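Local structure of GTN Reductase (Agrobacterium tumefaciens, 5N6G) at residues 25-30 with 354-359; 107-112 with 126-131; 203-208 with 249-254; 243-248 with 282-287. The protein is an FMN-dependent ene-reductase of the Old Yellow Enzyme family, which probably reduces activated carbon-carbon double bonds with NADH or NADPH as electron donor. All coordinates share one frame; numbering follows the deposited sequence.

Interaction 1: residues 25-30 with 354-359; sequences TRNRSP and TFYGGG. With FMN (flavin mononucleotide), chain B; 8OZ (2-Phenylacrylic acid), chain C.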
# COMPACT_ATOMS: atom_id res chain seq x y z
N THR A 25 7.37 -3.41 2.44
CA THR A 25 7.48 -4.55 3.35
C THR A 25 8.93 -4.96 3.55
O THR A 25 9.66 -5.23 2.58
CB THR A 25 6.66 -5.72 2.78
OG1 THR A 25 5.28 -5.36 2.80
CG2 THR A 25 6.84 -7.00 3.60
N ARG A 26 9.37 -5.00 4.81
CA ARG A 26 10.74 -5.38 5.12
C ARG A 26 10.86 -6.56 6.07
O ARG A 26 11.97 -7.05 6.27
CB ARG A 26 11.51 -4.18 5.74
CG ARG A 26 11.33 -2.83 4.99
CD ARG A 26 11.82 -2.85 3.55
NE ARG A 26 13.20 -3.32 3.47
CZ ARG A 26 14.28 -2.56 3.63
NH1 ARG A 26 14.15 -1.25 3.85
NH2 ARG A 26 15.47 -3.09 3.57
N ASN A 27 9.75 -7.05 6.63
CA ASN A 27 9.71 -8.24 7.50
C ASN A 27 10.71 -8.18 8.65
O ASN A 27 11.44 -9.14 8.94
CB ASN A 27 9.95 -9.51 6.68
CG ASN A 27 9.11 -9.56 5.45
OD1 ASN A 27 9.55 -9.18 4.37
ND2 ASN A 27 7.88 -10.05 5.59
N ARG A 28 10.70 -7.05 9.35
CA ARG A 28 11.61 -6.84 10.46
C ARG A 28 10.87 -6.49 11.74
O ARG A 28 11.39 -5.79 12.60
CB ARG A 28 12.62 -5.76 10.09
CG ARG A 28 13.73 -6.34 9.21
CD ARG A 28 14.50 -5.23 8.62
NE ARG A 28 15.78 -5.54 7.99
CZ ARG A 28 15.95 -5.79 6.70
NH1 ARG A 28 14.92 -5.88 5.89
NH2 ARG A 28 17.16 -5.92 6.20
N SER A 29 9.64 -7.01 11.90
CA SER A 29 8.83 -6.77 13.09
C SER A 29 8.28 -8.08 13.66
O SER A 29 7.08 -8.37 13.55
CB SER A 29 7.69 -5.80 12.76
OG SER A 29 8.21 -4.60 12.20
N PRO A 30 9.13 -8.88 14.30
CA PRO A 30 8.66 -10.12 14.92
C PRO A 30 7.50 -9.88 15.87
O PRO A 30 7.45 -8.89 16.61
CB PRO A 30 9.90 -10.63 15.67
CG PRO A 30 11.05 -10.02 14.95
CD PRO A 30 10.59 -8.70 14.46
N THR A 354 19.04 -7.98 1.06
CA THR A 354 18.63 -7.57 2.40
C THR A 354 17.31 -6.80 2.38
O THR A 354 16.96 -6.14 3.37
CB THR A 354 19.75 -6.75 3.07
OG1 THR A 354 20.17 -5.67 2.22
CG2 THR A 354 20.94 -7.63 3.39
N PHE A 355 16.54 -6.90 1.30
CA PHE A 355 15.23 -6.26 1.30
C PHE A 355 14.33 -6.85 2.38
O PHE A 355 13.64 -6.11 3.09
CB PHE A 355 14.53 -6.40 -0.06
CG PHE A 355 15.02 -5.46 -1.15
CD1 PHE A 355 16.05 -4.56 -0.93
CD2 PHE A 355 14.43 -5.48 -2.39
CE1 PHE A 355 16.49 -3.70 -1.94
CE2 PHE A 355 14.85 -4.63 -3.41
CZ PHE A 355 15.89 -3.74 -3.18
N TYR A 356 14.33 -8.18 2.52
CA TYR A 356 13.33 -8.87 3.34
C TYR A 356 13.99 -9.62 4.48
O TYR A 356 14.87 -10.45 4.25
CB TYR A 356 12.52 -9.85 2.51
CG TYR A 356 11.97 -9.24 1.25
CD1 TYR A 356 10.95 -8.31 1.32
CD2 TYR A 356 12.47 -9.58 0.01
CE1 TYR A 356 10.44 -7.73 0.19
CE2 TYR A 356 11.97 -9.01 -1.13
CZ TYR A 356 10.96 -8.08 -1.03
OH TYR A 356 10.44 -7.50 -2.16
N GLY A 357 13.55 -9.33 5.71
CA GLY A 357 14.02 -10.04 6.87
C GLY A 357 15.38 -9.57 7.32
O GLY A 357 15.97 -8.64 6.76
N GLY A 358 15.89 -10.23 8.35
CA GLY A 358 17.20 -9.89 8.87
C GLY A 358 17.13 -8.74 9.87
O GLY A 358 16.15 -8.56 10.60
N GLY A 359 18.20 -7.95 9.90
CA GLY A 359 18.37 -6.91 10.90
C GLY A 359 18.81 -5.60 10.28
O GLY A 359 18.31 -5.17 9.24
N1 FMN B . 3.94 -2.15 -2.35
C2 FMN B . 2.90 -1.99 -1.47
O2 FMN B . 1.82 -1.47 -1.81
N3 FMN B . 3.06 -2.38 -0.15
C4 FMN B . 4.19 -2.97 0.38
O4 FMN B . 4.25 -3.24 1.58
C4A FMN B . 5.26 -3.17 -0.56
N5 FMN B . 6.38 -3.70 -0.13
C5A FMN B . 7.46 -3.74 -1.00
C6 FMN B . 8.68 -4.19 -0.52
C7 FMN B . 9.82 -4.14 -1.31
C7M FMN B . 11.13 -4.61 -0.73
C8 FMN B . 9.74 -3.64 -2.61
C8M FMN B . 10.96 -3.51 -3.48
C9 FMN B . 8.51 -3.20 -3.11
C9A FMN B . 7.37 -3.24 -2.30
N10 FMN B . 6.14 -2.71 -2.74
C10 FMN B . 5.06 -2.68 -1.90
C1' FMN B . 6.10 -2.01 -4.03
C2' FMN B . 6.69 -0.61 -3.91
O2' FMN B . 5.87 0.21 -3.07
C3' FMN B . 6.86 0.09 -5.26
O3' FMN B . 5.60 0.12 -5.94
C4' FMN B . 7.88 -0.58 -6.18
O4' FMN B . 9.12 -0.75 -5.48
C5' FMN B . 8.09 0.19 -7.47
O5' FMN B . 8.62 1.50 -7.20
P FMN B . 10.17 1.93 -7.42
O1P FMN B . 10.42 1.77 -8.90
O2P FMN B . 10.98 0.94 -6.61
O3P FMN B . 10.24 3.33 -6.92
C4 8OZ C . 7.03 -7.43 -1.43
C5 8OZ C . 7.09 -8.48 -0.55
C6 8OZ C . 6.00 -8.79 0.23
C7 8OZ C . 4.84 -8.03 0.14
C8 8OZ C . 3.02 -5.62 -2.06
C 8OZ C . 2.99 -5.71 0.39
O 8OZ C . 2.15 -4.79 -2.11
C1 8OZ C . 3.57 -6.07 -0.74
C2 8OZ C . 4.77 -6.95 -0.73
C3 8OZ C . 5.88 -6.67 -1.53
O1 8OZ C . 3.51 -6.19 -3.14

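Interaction 2: residues 107-112 with 126-131; sequences TSLQPH and SKTYII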
# COMPACT_ATOMS: atom_id res chain seq x y z
N THR A 107 -1.67 -21.08 6.17
CA THR A 107 -2.43 -21.50 7.34
C THR A 107 -1.69 -21.21 8.65
O THR A 107 -2.33 -20.88 9.65
CB THR A 107 -2.77 -22.98 7.26
OG1 THR A 107 -1.55 -23.73 7.13
CG2 THR A 107 -3.69 -23.25 6.09
N SER A 108 -0.36 -21.30 8.65
CA SER A 108 0.41 -21.10 9.88
C SER A 108 0.34 -19.66 10.40
O SER A 108 0.70 -19.41 11.56
CB SER A 108 1.87 -21.51 9.64
OG SER A 108 2.46 -20.61 8.72
N LEU A 109 -0.08 -18.71 9.57
CA LEU A 109 -0.23 -17.31 9.96
C LEU A 109 -1.66 -16.95 10.36
O LEU A 109 -1.88 -15.86 10.90
CB LEU A 109 0.21 -16.39 8.80
CG LEU A 109 1.64 -16.58 8.32
CD1 LEU A 109 1.88 -15.82 7.00
CD2 LEU A 109 2.62 -16.12 9.38
N GLN A 110 -2.63 -17.81 10.05
CA GLN A 110 -4.04 -17.52 10.22
C GLN A 110 -4.51 -17.89 11.62
O GLN A 110 -3.99 -18.82 12.23
CB GLN A 110 -4.86 -18.31 9.20
CG GLN A 110 -4.64 -17.80 7.81
CD GLN A 110 -5.19 -16.42 7.62
OE1 GLN A 110 -6.32 -16.12 8.03
NE2 GLN A 110 -4.40 -15.55 7.03
N PRO A 111 -5.52 -17.18 12.12
CA PRO A 111 -6.12 -17.61 13.39
C PRO A 111 -6.70 -19.00 13.25
O PRO A 111 -7.25 -19.37 12.21
CB PRO A 111 -7.19 -16.54 13.66
CG PRO A 111 -7.42 -15.86 12.38
CD PRO A 111 -6.20 -16.02 11.54
N HIS A 112 -6.51 -19.80 14.28
CA HIS A 112 -7.00 -21.17 14.35
C HIS A 112 -6.34 -22.07 13.31
O HIS A 112 -6.79 -23.21 13.11
CB HIS A 112 -8.52 -21.24 14.16
CG HIS A 112 -9.26 -20.23 14.97
ND1 HIS A 112 -10.16 -19.35 14.41
CD2 HIS A 112 -9.25 -19.96 16.30
CE1 HIS A 112 -10.67 -18.58 15.36
NE2 HIS A 112 -10.13 -18.93 16.51
N SER A 126 1.62 -18.43 -5.72
CA SER A 126 2.42 -17.40 -5.07
C SER A 126 3.18 -18.05 -3.92
O SER A 126 2.93 -19.20 -3.55
CB SER A 126 1.54 -16.24 -4.56
OG SER A 126 2.33 -15.12 -4.21
N LYS A 127 4.14 -17.31 -3.38
CA LYS A 127 4.97 -17.80 -2.30
C LYS A 127 4.97 -16.80 -1.17
O LYS A 127 4.81 -15.60 -1.38
CB LYS A 127 6.41 -18.06 -2.76
CG LYS A 127 6.56 -19.33 -3.57
CD LYS A 127 7.99 -19.50 -4.08
CE LYS A 127 8.15 -20.81 -4.85
NZ LYS A 127 7.84 -21.99 -4.00
N THR A 128 5.17 -17.31 0.05
CA THR A 128 5.19 -16.44 1.20
C THR A 128 6.31 -16.85 2.14
O THR A 128 7.06 -17.80 1.89
CB THR A 128 3.86 -16.41 1.94
OG1 THR A 128 4.01 -15.53 3.05
CG2 THR A 128 3.43 -17.79 2.45
N TYR A 129 6.43 -16.10 3.24
CA TYR A 129 7.50 -16.28 4.22
C TYR A 129 6.83 -16.64 5.54
O TYR A 129 6.00 -15.87 6.05
CB TYR A 129 8.34 -15.00 4.37
CG TYR A 129 8.48 -14.16 3.10
CD1 TYR A 129 8.51 -14.73 1.84
CD2 TYR A 129 8.60 -12.77 3.18
CE1 TYR A 129 8.63 -13.97 0.70
CE2 TYR A 129 8.73 -11.99 2.04
CZ TYR A 129 8.75 -12.60 0.80
OH TYR A 129 8.88 -11.86 -0.34
N ILE A 130 7.18 -17.80 6.08
CA ILE A 130 6.53 -18.35 7.28
C ILE A 130 7.56 -18.72 8.34
O ILE A 130 8.77 -18.75 8.09
CB ILE A 130 5.64 -19.58 6.97
CG1 ILE A 130 6.47 -20.73 6.38
CG2 ILE A 130 4.52 -19.17 6.02
CD1 ILE A 130 5.77 -22.06 6.48
N ILE A 131 7.05 -19.00 9.55
CA ILE A 131 7.86 -19.44 10.68
C ILE A 131 7.32 -20.78 11.19
O ILE A 131 6.13 -20.89 11.51
CB ILE A 131 7.86 -18.40 11.82
CG1 ILE A 131 8.40 -17.05 11.32
CG2 ILE A 131 8.68 -18.91 13.03
CD1 ILE A 131 9.81 -17.10 10.72
O HOH W 1 4.33 -19.21 10.45

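Interaction 3: residues 203-208 with 249-254; sequences SIENRA and YNYVVE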
# COMPACT_ATOMS: atom_id res chain seq x y z
N SER A 203 -20.60 -7.99 -12.57
CA SER A 203 -20.48 -6.67 -13.16
C SER A 203 -19.34 -5.88 -12.55
O SER A 203 -18.86 -6.16 -11.45
CB SER A 203 -21.78 -5.89 -12.98
OG SER A 203 -22.04 -5.62 -11.62
N ILE A 204 -18.91 -4.86 -13.28
CA ILE A 204 -17.92 -3.92 -12.76
C ILE A 204 -18.40 -3.30 -11.46
O ILE A 204 -17.64 -3.18 -10.49
CB ILE A 204 -17.63 -2.85 -13.83
CG1 ILE A 204 -16.74 -3.45 -14.91
CG2 ILE A 204 -17.03 -1.58 -13.22
CD1 ILE A 204 -16.67 -2.58 -16.17
N GLU A 205 -19.67 -2.87 -11.41
CA GLU A 205 -20.22 -2.26 -10.21
C GLU A 205 -20.15 -3.22 -9.03
O GLU A 205 -19.86 -2.82 -7.90
CB GLU A 205 -21.68 -1.84 -10.45
CG GLU A 205 -21.87 -0.73 -11.52
CD GLU A 205 -21.74 -1.16 -13.01
OE1 GLU A 205 -21.64 -2.37 -13.35
OE2 GLU A 205 -21.75 -0.25 -13.86
N ASN A 206 -20.46 -4.49 -9.28
CA ASN A 206 -20.43 -5.48 -8.20
C ASN A 206 -19.00 -5.76 -7.76
O ASN A 206 -18.75 -5.93 -6.55
CB ASN A 206 -21.10 -6.77 -8.66
CG ASN A 206 -22.61 -6.68 -8.65
OD1 ASN A 206 -23.18 -5.62 -8.34
ND2 ASN A 206 -23.26 -7.78 -8.96
N ARG A 207 -18.06 -5.86 -8.71
CA ARG A 207 -16.67 -6.13 -8.34
C ARG A 207 -16.02 -4.97 -7.60
O ARG A 207 -15.11 -5.19 -6.79
CB ARG A 207 -15.87 -6.53 -9.58
CG ARG A 207 -16.30 -7.93 -10.09
CD ARG A 207 -15.39 -8.45 -11.17
NE ARG A 207 -15.73 -7.91 -12.49
CZ ARG A 207 -14.85 -7.42 -13.36
NH1 ARG A 207 -13.56 -7.33 -13.07
NH2 ARG A 207 -15.27 -7.04 -14.55
N ALA A 208 -16.45 -3.73 -7.86
CA ALA A 208 -15.97 -2.55 -7.15
C ALA A 208 -16.64 -2.34 -5.80
O ALA A 208 -16.19 -1.49 -5.03
CB ALA A 208 -16.19 -1.32 -8.01
N TYR A 249 -11.31 0.24 -13.88
CA TYR A 249 -10.60 1.21 -13.06
C TYR A 249 -11.09 2.63 -13.30
O TYR A 249 -11.12 3.42 -12.35
CB TYR A 249 -9.10 1.08 -13.32
CG TYR A 249 -8.52 0.02 -12.42
CD1 TYR A 249 -8.08 0.34 -11.13
CD2 TYR A 249 -8.50 -1.31 -12.81
CE1 TYR A 249 -7.57 -0.62 -10.29
CE2 TYR A 249 -8.02 -2.28 -11.97
CZ TYR A 249 -7.56 -1.94 -10.72
OH TYR A 249 -7.10 -2.94 -9.92
N ASN A 250 -11.54 2.97 -14.51
CA ASN A 250 -12.17 4.27 -14.70
C ASN A 250 -13.42 4.37 -13.85
O ASN A 250 -13.67 5.41 -13.24
CB ASN A 250 -12.47 4.51 -16.17
CG ASN A 250 -11.23 4.97 -16.97
OD1 ASN A 250 -10.07 4.76 -16.56
ND2 ASN A 250 -11.48 5.59 -18.12
N TYR A 251 -14.20 3.29 -13.76
CA TYR A 251 -15.38 3.31 -12.89
C TYR A 251 -14.98 3.51 -11.44
O TYR A 251 -15.58 4.31 -10.73
CB TYR A 251 -16.18 2.01 -13.05
CG TYR A 251 -17.31 1.90 -12.04
CD1 TYR A 251 -18.54 2.48 -12.29
CD2 TYR A 251 -17.12 1.23 -10.85
CE1 TYR A 251 -19.56 2.39 -11.35
CE2 TYR A 251 -18.11 1.15 -9.92
CZ TYR A 251 -19.33 1.73 -10.17
OH TYR A 251 -20.36 1.66 -9.24
N VAL A 252 -13.97 2.77 -10.99
CA VAL A 252 -13.53 2.86 -9.59
C VAL A 252 -13.18 4.31 -9.25
O VAL A 252 -13.65 4.85 -8.25
CB VAL A 252 -12.34 1.92 -9.33
CG1 VAL A 252 -11.65 2.26 -8.02
CG2 VAL A 252 -12.87 0.48 -9.30
N VAL A 253 -12.33 4.94 -10.07
CA VAL A 253 -11.91 6.29 -9.68
C VAL A 253 -13.00 7.32 -9.92
O VAL A 253 -13.03 8.35 -9.23
CB VAL A 253 -10.60 6.77 -10.34
CG1 VAL A 253 -9.43 6.08 -9.75
CG2 VAL A 253 -10.66 6.70 -11.87
N GLU A 254 -13.93 7.10 -10.86
CA GLU A 254 -15.09 7.96 -10.94
C GLU A 254 -15.84 7.97 -9.61
O GLU A 254 -16.26 9.02 -9.12
CB GLU A 254 -15.99 7.50 -12.08
CG GLU A 254 -17.25 8.29 -12.24
CD GLU A 254 -18.35 7.50 -12.92
OE1 GLU A 254 -18.08 6.40 -13.46
OE2 GLU A 254 -19.51 7.97 -12.91
O HOH W 2 -19.88 -0.18 -7.10

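Interaction 4: residues 243-248 with 282-287; sequences ADPQPL and KPFDYA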
# COMPACT_ATOMS: atom_id res chain seq x y z
N ALA A 243 -8.49 -8.76 -17.88
CA ALA A 243 -8.31 -8.55 -19.32
C ALA A 243 -8.74 -7.16 -19.77
O ALA A 243 -8.29 -6.71 -20.84
CB ALA A 243 -9.12 -9.59 -20.09
N ASP A 244 -9.59 -6.48 -19.02
CA ASP A 244 -10.19 -5.21 -19.46
C ASP A 244 -10.15 -4.21 -18.31
O ASP A 244 -11.18 -3.80 -17.77
CB ASP A 244 -11.60 -5.45 -19.97
CG ASP A 244 -11.60 -6.18 -21.30
OD1 ASP A 244 -11.17 -5.57 -22.30
OD2 ASP A 244 -11.99 -7.38 -21.34
N PRO A 245 -8.95 -3.80 -17.91
CA PRO A 245 -8.83 -2.90 -16.76
C PRO A 245 -9.39 -1.50 -16.98
O PRO A 245 -9.75 -0.85 -16.00
CB PRO A 245 -7.32 -2.85 -16.52
CG PRO A 245 -6.73 -3.16 -17.84
CD PRO A 245 -7.64 -4.20 -18.41
N GLN A 246 -9.46 -0.99 -18.21
CA GLN A 246 -9.82 0.43 -18.33
C GLN A 246 -11.24 0.72 -17.85
O GLN A 246 -11.42 1.66 -17.05
CB GLN A 246 -9.61 0.93 -19.76
CG GLN A 246 -9.61 2.46 -19.81
CD GLN A 246 -8.24 3.04 -19.56
OE1 GLN A 246 -7.29 2.69 -20.24
NE2 GLN A 246 -8.14 3.98 -18.61
N PRO A 247 -12.27 0.02 -18.31
CA PRO A 247 -13.62 0.36 -17.81
C PRO A 247 -13.76 0.12 -16.33
O PRO A 247 -14.49 0.85 -15.65
CB PRO A 247 -14.56 -0.53 -18.65
CG PRO A 247 -13.68 -1.54 -19.29
CD PRO A 247 -12.30 -0.96 -19.42
N LEU A 248 -13.07 -0.91 -15.82
CA LEU A 248 -13.13 -1.25 -14.41
C LEU A 248 -12.55 -0.14 -13.57
O LEU A 248 -13.20 0.36 -12.63
CB LEU A 248 -12.33 -2.53 -14.19
CG LEU A 248 -12.19 -3.08 -12.77
CD1 LEU A 248 -13.53 -3.47 -12.17
CD2 LEU A 248 -11.20 -4.25 -12.81
N LYS A 282 -5.52 -4.31 -24.83
CA LYS A 282 -5.37 -2.86 -24.98
C LYS A 282 -4.40 -2.29 -23.95
O LYS A 282 -4.50 -2.61 -22.76
CB LYS A 282 -6.73 -2.18 -24.82
CG LYS A 282 -7.72 -2.52 -25.94
CD LYS A 282 -9.10 -1.95 -25.65
CE LYS A 282 -10.10 -2.32 -26.74
NZ LYS A 282 -11.46 -1.79 -26.44
N PRO A 283 -3.48 -1.41 -24.35
CA PRO A 283 -2.67 -0.71 -23.35
C PRO A 283 -3.55 0.17 -22.47
O PRO A 283 -4.52 0.77 -22.94
CB PRO A 283 -1.71 0.13 -24.19
CG PRO A 283 -1.82 -0.39 -25.58
CD PRO A 283 -3.17 -0.98 -25.72
N PHE A 284 -3.20 0.26 -21.19
CA PHE A 284 -3.93 1.09 -20.25
C PHE A 284 -3.55 2.55 -20.47
O PHE A 284 -2.38 2.88 -20.67
CB PHE A 284 -3.60 0.68 -18.81
CG PHE A 284 -4.51 1.28 -17.78
CD1 PHE A 284 -5.73 0.70 -17.49
CD2 PHE A 284 -4.14 2.40 -17.06
CE1 PHE A 284 -6.58 1.23 -16.55
CE2 PHE A 284 -4.98 2.94 -16.09
CZ PHE A 284 -6.20 2.35 -15.83
N ASP A 285 -4.56 3.42 -20.44
CA ASP A 285 -4.40 4.86 -20.66
C ASP A 285 -4.46 5.53 -19.28
O ASP A 285 -5.54 5.71 -18.71
CB ASP A 285 -5.49 5.34 -21.61
CG ASP A 285 -5.35 6.80 -21.99
OD1 ASP A 285 -4.70 7.58 -21.25
OD2 ASP A 285 -5.95 7.16 -23.02
N TYR A 286 -3.29 5.89 -18.74
CA TYR A 286 -3.25 6.48 -17.40
C TYR A 286 -3.77 7.92 -17.39
O TYR A 286 -4.27 8.37 -16.36
CB TYR A 286 -1.83 6.42 -16.85
CG TYR A 286 -1.41 5.00 -16.58
CD1 TYR A 286 -1.63 4.42 -15.34
CD2 TYR A 286 -0.84 4.21 -17.58
CE1 TYR A 286 -1.27 3.10 -15.09
CE2 TYR A 286 -0.49 2.89 -17.33
CZ TYR A 286 -0.70 2.35 -16.09
OH TYR A 286 -0.34 1.03 -15.86
N ALA A 287 -3.67 8.64 -18.50
CA ALA A 287 -4.28 9.97 -18.59
C ALA A 287 -5.81 9.89 -18.53
O ALA A 287 -6.46 10.74 -17.91
CB ALA A 287 -3.84 10.67 -19.86
O HOH W 3 -7.52 -4.69 -22.49
O HOH W 4 -7.32 1.42 -22.54

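Interaction 1: residues 25-30 with 354-359
The carbonyl oxygen of Thr354 is gripped by both terminal nitrogens of Arg28, with NH2 at 2.8 Å and NH1 at 3.3 Å from Thr354 O. These bonds tie the loop after the first strand of the TIM barrel to the C-terminal loop, beside the flavin site of an Old Yellow Enzyme. The Arg28 chain runs extended from CG to NE, which carries the guanidinium edge-on to several backbone carbonyls: Arg28 NE gives a further bond to Gly359 O (2.8 Å), near the guanidinium plane. Arg26, bent at chi2 (-61°) and chi3 (-54°), folds back so that NE meets Phe355 O at 2.8 Å, almost straight at 175° and on a lone pair in the carbonyl plane. Gly357 N and Arg28 NH1 share Arg26 O, joining backbone and side-chain bonds at one acceptor. Arg26 also reaches Tyr41 and Gly362, and the Asn27 amide donates to Ala66 O.

At the inner end of the contact both loops meet the ligands. Tyr356 brings CE1 and its hydroxyl against the flavin methyl C7M and the phenyl ring of 2-phenylacrylic acid, with Asn27 OD1 at the tyrosine edge. Thr25 makes two hydrogen bonds to the isoalloxazine: its N donates to FMN N5 at 2.8 Å, and Thr25 OG1 donates to FMN O4 at 2.7 Å.

Interaction 2: residues 107-112 with 126-131
Ser108 OG rests against the branched methyl of Ile130, 3.7 Å from Ile130 CG2, where a short 3-10 turn in the excursion after barrel strand 94-99 meets strand 127-131 of a two-stranded antiparallel hairpin. Leu109 adds a looser touch: its CD1 lies 4.4 Å from Ile130 CG2 and 4.2 Å from the backbone Tyr129 O. No direct hydrogen bond joins the two segments. A water bridges them instead, lying 2.9 Å from Ser108 OG and accepting from Ile131 N at 2.9 Å.

The serine hydroxyl stands between its own backbone N and carbonyl carbon (chi1 67°), a rotation that directs it at the strand and within bonding distance of the water; it is also hydrogen-bonded to His106 ND1. The Ile130 side chain packs on His106 and Ala140 as well. Farther out, Ile130 and Thr128 pair through their backbones with Ala138 and Ala140 of strand 137-141, while Thr128 OG1 bonds to Gly64 O. On the other side of the strand Tyr129 turns away from Ser108 and Leu109 to line the 2-phenylacrylic acid pocket. Within the 3-10 turn, Gln110 N bonds back to Thr107 O at 3.1 Å.

Interaction 3: residues 203-208 with 249-254
Apolar packing dominates, and most of it falls on the ring of Tyr251. With CG anti to the backbone N (chi1 172°), the ring reaches across to the first turn of helix 204-222. Ile204 CG2 lies obliquely against its base, 3.7 Å from Tyr251 CD2, the isoleucine and tyrosine running alongside in opposite senses. Ala208 CB meets the ring at its edge, near its plane, 3.7 Å from Tyr251 CE2, and also touches Val252 CG2 at 4.0 Å. Glu205 lies nearly perpendicular to the tyrosine side chain, and its aliphatic CG approaches Tyr251 OH (3.6 Å).

These are successive outer helices of the TIM barrel, following strands 174-178 and 227-231; the short axes approach to 10.0 Å and cross at -59°, and Tyr251 spans from one helix to the other.

Polar linkage between the segments passes through one water. It lies in the plane of the tyrosine ring, donates to Glu205 O at 2.8 Å and is hydrogen-bonded to Tyr251 OH. At the start of helix 204-222, Ser203 is the N-cap: its OG accepts from Asn206 N at 3.0 Å. Arg207, one turn on from Ser203, forms a salt bridge with Glu242.

Interaction 4: residues 243-248 with 282-287
The backbones approach most closely at Gln246 and Phe284, whose CA atoms are 6.2 Å apart, where the first turn of helix 245-256 faces the loop that leads into helix 286-295. Gln246 then makes a paired amide contact with the backbone of Asp285. Its OE1 accepts from Asp285 N at 2.8 Å, on a lone pair in the carbonyl plane with an N-H...O angle of 166°, and its NE2 donates to Asp285 O at 3.1 Å. Bonds at both the oxygen and the nitrogen fix the rotation of the amide. The chain gets there by leaving the backbone with CG anti to N and bending at chi2 (87°). This lays the amide over one face of the Phe284 ring, the planes only 16° apart and NE2 offset toward the rim. Pro245 packs beside the same ring, its CG 4.0 Å from Phe284 CD1, while Pro245 O comes to the ring edge.

Water supplements the direct bonds. One molecule donates to both Gln246 OE1, at 2.6 Å, and Pro283 O; another links Ala243 O to Lys282 N. Asp285 is itself the N-cap of helix 286-295, with its OD1 accepting from Ser288 N, so Gln246 holds the backbone of a capping residue.

Both helices belong to the outer layer of the TIM barrel, following strands 227-231 and 263-267. Gln246 NE2 also bonds to Asn250 one turn along helix 245-256, and Phe284 tucks against Pro233 and Val234 beyond strand 227-231 while meeting Phe289 of helix 286-295 edge-to-face.

Overall arrangement
All four contacts belong to one TIM-barrel chain, and interaction 1 joins a loop near the N-terminus to one near the C-terminus, so that the other three are nested between 25-30 and 354-359. Interactions 1 and 2 are neighbours, with centres 16 Å apart, and touch through Asn27 and Tyr129; together they contribute to the pocket for 2-phenylacrylic acid, interaction 1 also reaching the flavin. Interactions 3 and 4 lie across the chain centre, with centres 35 and 34 Å from that of interaction 1. Their own centres are 12 Å apart, they share helix 245-256, and their segments alternate along the sequence, linking three successive outer helices. Ligand-facing loops and peripheral helix packing are thus separate regions of the fold.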